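Local coordinates for protein diguanylate cyclase (Xanthomonas campestris pv. campestris, PDB 5H5O) that binds cyclic GMP through this cyclic nucleotide-binding domain and probably makes cyclic di-GMP from two GTP molecules, at residues M6-F17 against H104-R115. Sequence-based numbering, arbitrary orientation.
Sequences MTAEELAFFARF and HDPSMVAHFLRR
His104 meets Phe17 at the far end of the contact, where CZ of Phe17 lies 3.9 Å from ND1 of His104 and the two rings meet obliquely. Asp105 follows as the N-cap of helix 106-121. Its OD1 accepts from Met108 N, while its other oxygen sits near the carboxylate of Glu9, two like charges near each other but not in contact.

Met108, a selenomethionine, is a knob in a hole made by Glu9, Glu10, Phe13 and Phe14. CG is anti to the backbone N (chi1 -179°), and the chain stays extended until it bends at SE. SE rests 3.5 Å from Glu9 CG and makes an oblique Met-aromatic contact with Phe13. The methyl CE reaches further, to 3.6 Å from Phe13 CB, and also touches Phe14 CE2. A water donates to both Met108 O and Glu10 OE2, bridging the helices; its bond to His111 ND1 is weak.

Phe112 receives the edge of Phe14 over one face, with CZ above the ring centre and the planes at 60°. Met6, also selenomethionine, touches Phe112 CE1 with SE, and its CE lies over the centre of one face of the Phe14 ring. Phe65 meets Phe112 edge-to-face.

Arg115 closes the contact with an end-on, two-nitrogen salt bridge to the buried Glu10. NH1 binds OE2 of Glu10 at 2.6 Å, nearly straight (174°), and NH2 binds OE1 of Glu10 at 2.8 Å. The two flat groups are nearly coplanar. Glu10 OE1 also accepts from Thr7 N, and Thr7 OG1 accepts from Glu10 N. This capping box helps to position the carboxylate that binds Arg115.

The arrangement joins the N-terminal helix to the C-terminal helix of a cyclic nucleotide-binding domain, beside its beta-roll, with Phe112 next to the cyclic GMP-binding residue Glu68.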
# COMPACT_ATOMS: atom_id res chain seq x y z
N MSE A 6 -6.66 -11.66 7.94
CA MSE A 6 -6.05 -10.97 9.04
C MSE A 6 -5.34 -12.01 9.90
O MSE A 6 -5.62 -13.21 9.79
CB MSE A 6 -7.13 -10.28 9.88
CG MSE A 6 -8.20 -9.60 9.06
SE MSE A 6 -7.48 -8.02 8.28
CE MSE A 6 -7.19 -6.97 9.89
N THR A 7 -4.42 -11.55 10.76
CA THR A 7 -3.85 -12.38 11.82
C THR A 7 -4.85 -12.44 13.00
O THR A 7 -5.84 -11.69 13.04
CB THR A 7 -2.51 -11.81 12.31
OG1 THR A 7 -2.74 -10.56 12.95
CG2 THR A 7 -1.53 -11.60 11.14
N ALA A 8 -4.60 -13.33 13.96
CA ALA A 8 -5.47 -13.43 15.13
C ALA A 8 -5.46 -12.10 15.91
O ALA A 8 -6.50 -11.57 16.31
CB ALA A 8 -5.03 -14.58 16.03
N GLU A 9 -4.26 -11.56 16.10
CA GLU A 9 -4.09 -10.27 16.75
C GLU A 9 -4.90 -9.15 16.06
O GLU A 9 -5.63 -8.40 16.71
CB GLU A 9 -2.61 -9.91 16.71
CG GLU A 9 -2.30 -8.56 17.27
CD GLU A 9 -0.81 -8.26 17.20
OE1 GLU A 9 -0.18 -8.56 16.15
OE2 GLU A 9 -0.27 -7.77 18.21
N GLU A 10 -4.76 -9.05 14.75
CA GLU A 10 -5.55 -8.09 13.98
C GLU A 10 -7.06 -8.27 14.19
O GLU A 10 -7.80 -7.30 14.42
CB GLU A 10 -5.20 -8.17 12.50
CG GLU A 10 -3.80 -7.66 12.17
CD GLU A 10 -3.37 -7.99 10.74
OE1 GLU A 10 -4.11 -8.70 10.03
OE2 GLU A 10 -2.28 -7.54 10.33
N LEU A 11 -7.52 -9.52 14.10
CA LEU A 11 -8.94 -9.80 14.21
C LEU A 11 -9.44 -9.27 15.53
O LEU A 11 -10.42 -8.54 15.56
CB LEU A 11 -9.21 -11.31 14.11
CG LEU A 11 -10.13 -11.86 13.02
CD1 LEU A 11 -10.20 -10.93 11.80
CD2 LEU A 11 -9.68 -13.30 12.61
N ALA A 12 -8.75 -9.61 16.62
CA ALA A 12 -9.16 -9.19 17.95
C ALA A 12 -9.10 -7.66 18.11
O ALA A 12 -10.06 -7.05 18.60
CB ALA A 12 -8.30 -9.86 19.04
N PHE A 13 -7.99 -7.06 17.70
CA PHE A 13 -7.83 -5.61 17.89
C PHE A 13 -8.71 -4.76 16.97
O PHE A 13 -9.24 -3.74 17.41
CB PHE A 13 -6.36 -5.18 17.84
CG PHE A 13 -5.63 -5.40 19.13
CD1 PHE A 13 -5.88 -4.60 20.23
CD2 PHE A 13 -4.73 -6.45 19.26
CE1 PHE A 13 -5.23 -4.81 21.45
CE2 PHE A 13 -4.06 -6.67 20.47
CZ PHE A 13 -4.31 -5.85 21.57
N PHE A 14 -8.83 -5.15 15.70
CA PHE A 14 -9.72 -4.46 14.78
C PHE A 14 -11.16 -4.59 15.27
O PHE A 14 -11.94 -3.64 15.17
CB PHE A 14 -9.60 -5.02 13.36
CG PHE A 14 -8.42 -4.47 12.58
CD1 PHE A 14 -8.63 -3.71 11.44
CD2 PHE A 14 -7.12 -4.68 13.02
CE1 PHE A 14 -7.54 -3.19 10.72
CE2 PHE A 14 -6.04 -4.18 12.31
CZ PHE A 14 -6.26 -3.43 11.14
N ALA A 15 -11.51 -5.78 15.77
CA ALA A 15 -12.84 -5.97 16.35
C ALA A 15 -13.09 -4.99 17.50
O ALA A 15 -14.12 -4.31 17.54
CB ALA A 15 -13.01 -7.41 16.84
N ARG A 16 -12.15 -4.89 18.43
CA ARG A 16 -12.31 -3.99 19.58
C ARG A 16 -12.34 -2.48 19.26
O ARG A 16 -13.14 -1.74 19.83
CB ARG A 16 -11.27 -4.29 20.65
CG ARG A 16 -11.57 -5.62 21.37
CD ARG A 16 -10.60 -5.90 22.47
NE ARG A 16 -10.61 -4.84 23.46
CZ ARG A 16 -11.50 -4.73 24.44
NH1 ARG A 16 -12.47 -5.64 24.58
NH2 ARG A 16 -11.41 -3.71 25.29
N PHE A 17 -11.48 -2.03 18.36
CA PHE A 17 -11.44 -0.61 17.99
C PHE A 17 -12.59 -0.25 17.05
O PHE A 17 -12.99 0.91 16.97
CB PHE A 17 -10.09 -0.26 17.35
CG PHE A 17 -9.00 -0.05 18.36
CD1 PHE A 17 -8.55 1.23 18.65
CD2 PHE A 17 -8.44 -1.13 19.04
CE1 PHE A 17 -7.55 1.43 19.61
CE2 PHE A 17 -7.44 -0.94 19.97
CZ PHE A 17 -6.99 0.35 20.26
N HIS A 104 -2.36 3.63 19.11
CA HIS A 104 -2.18 2.68 20.20
C HIS A 104 -1.22 1.54 19.82
O HIS A 104 -0.49 1.03 20.68
CB HIS A 104 -3.53 2.13 20.68
CG HIS A 104 -3.40 1.04 21.69
ND1 HIS A 104 -3.31 -0.29 21.35
CD2 HIS A 104 -3.36 1.07 23.05
CE1 HIS A 104 -3.21 -1.03 22.44
NE2 HIS A 104 -3.24 -0.22 23.48
N ASP A 105 -1.23 1.14 18.55
CA ASP A 105 -0.38 0.03 18.14
C ASP A 105 0.18 0.20 16.73
O ASP A 105 -0.21 -0.53 15.80
CB ASP A 105 -1.12 -1.30 18.27
CG ASP A 105 -0.17 -2.48 18.34
OD1 ASP A 105 1.01 -2.33 17.97
OD2 ASP A 105 -0.60 -3.56 18.77
N PRO A 106 1.12 1.15 16.58
CA PRO A 106 1.64 1.46 15.25
C PRO A 106 2.30 0.26 14.61
O PRO A 106 2.22 0.12 13.39
CB PRO A 106 2.68 2.56 15.52
CG PRO A 106 3.02 2.43 16.98
CD PRO A 106 1.78 1.93 17.64
N SER A 107 2.93 -0.59 15.41
CA SER A 107 3.65 -1.74 14.87
C SER A 107 2.68 -2.73 14.21
O SER A 107 2.94 -3.25 13.12
CB SER A 107 4.49 -2.42 15.96
OG SER A 107 5.25 -3.49 15.42
N MSE A 108 1.56 -2.99 14.88
CA MSE A 108 0.58 -3.92 14.32
C MSE A 108 0.04 -3.38 13.02
O MSE A 108 -0.06 -4.12 12.04
CB MSE A 108 -0.58 -4.18 15.27
CG MSE A 108 -1.58 -5.17 14.67
SE MSE A 108 -3.09 -5.43 15.81
CE MSE A 108 -4.02 -3.76 15.51
N VAL A 109 -0.26 -2.08 13.00
CA VAL A 109 -0.79 -1.40 11.82
C VAL A 109 0.21 -1.41 10.65
O VAL A 109 -0.17 -1.62 9.50
CB VAL A 109 -1.21 0.06 12.15
CG1 VAL A 109 -1.60 0.83 10.89
CG2 VAL A 109 -2.36 0.05 13.13
N ALA A 110 1.49 -1.18 10.95
CA ALA A 110 2.50 -1.16 9.89
C ALA A 110 2.56 -2.51 9.20
O ALA A 110 2.66 -2.61 7.98
CB ALA A 110 3.88 -0.77 10.45
N HIS A 111 2.51 -3.57 10.01
CA HIS A 111 2.54 -4.92 9.47
C HIS A 111 1.30 -5.16 8.60
O HIS A 111 1.38 -5.72 7.49
CB HIS A 111 2.63 -5.93 10.61
CG HIS A 111 2.93 -7.33 10.16
ND1 HIS A 111 1.96 -8.31 10.10
CD2 HIS A 111 4.08 -7.90 9.75
CE1 HIS A 111 2.51 -9.43 9.66
NE2 HIS A 111 3.80 -9.21 9.44
N PHE A 112 0.15 -4.69 9.09
CA PHE A 112 -1.06 -4.79 8.30
C PHE A 112 -0.95 -3.99 7.00
O PHE A 112 -1.36 -4.48 5.94
CB PHE A 112 -2.30 -4.34 9.09
CG PHE A 112 -3.49 -4.08 8.22
CD1 PHE A 112 -4.26 -5.14 7.73
CD2 PHE A 112 -3.85 -2.78 7.88
CE1 PHE A 112 -5.36 -4.91 6.92
CE2 PHE A 112 -4.95 -2.55 7.07
CZ PHE A 112 -5.71 -3.61 6.58
N LEU A 113 -0.44 -2.77 7.07
CA LEU A 113 -0.37 -1.93 5.87
C LEU A 113 0.57 -2.53 4.83
O LEU A 113 0.36 -2.44 3.61
CB LEU A 113 0.11 -0.52 6.24
CG LEU A 113 -0.90 0.33 7.01
CD1 LEU A 113 -0.27 1.65 7.48
CD2 LEU A 113 -2.14 0.60 6.16
N ARG A 114 1.64 -3.12 5.32
CA ARG A 114 2.59 -3.82 4.49
C ARG A 114 1.90 -4.97 3.74
O ARG A 114 2.04 -5.10 2.52
CB ARG A 114 3.70 -4.35 5.38
CG ARG A 114 4.86 -4.93 4.66
CD ARG A 114 6.07 -4.87 5.56
NE ARG A 114 7.17 -5.63 5.00
CZ ARG A 114 8.27 -5.94 5.69
NH1 ARG A 114 8.39 -5.55 6.95
NH2 ARG A 114 9.23 -6.64 5.10
N ARG A 115 1.16 -5.81 4.48
CA ARG A 115 0.41 -6.88 3.86
C ARG A 115 -0.64 -6.35 2.87
O ARG A 115 -0.88 -6.97 1.85
CB ARG A 115 -0.25 -7.78 4.90
CG ARG A 115 0.72 -8.54 5.78
CD ARG A 115 0.16 -9.92 6.18
NE ARG A 115 -1.30 -9.91 6.35
CZ ARG A 115 -1.92 -9.32 7.36
NH1 ARG A 115 -1.21 -8.67 8.28
NH2 ARG A 115 -3.25 -9.35 7.44
O HOH W 1 -0.38 -6.80 11.87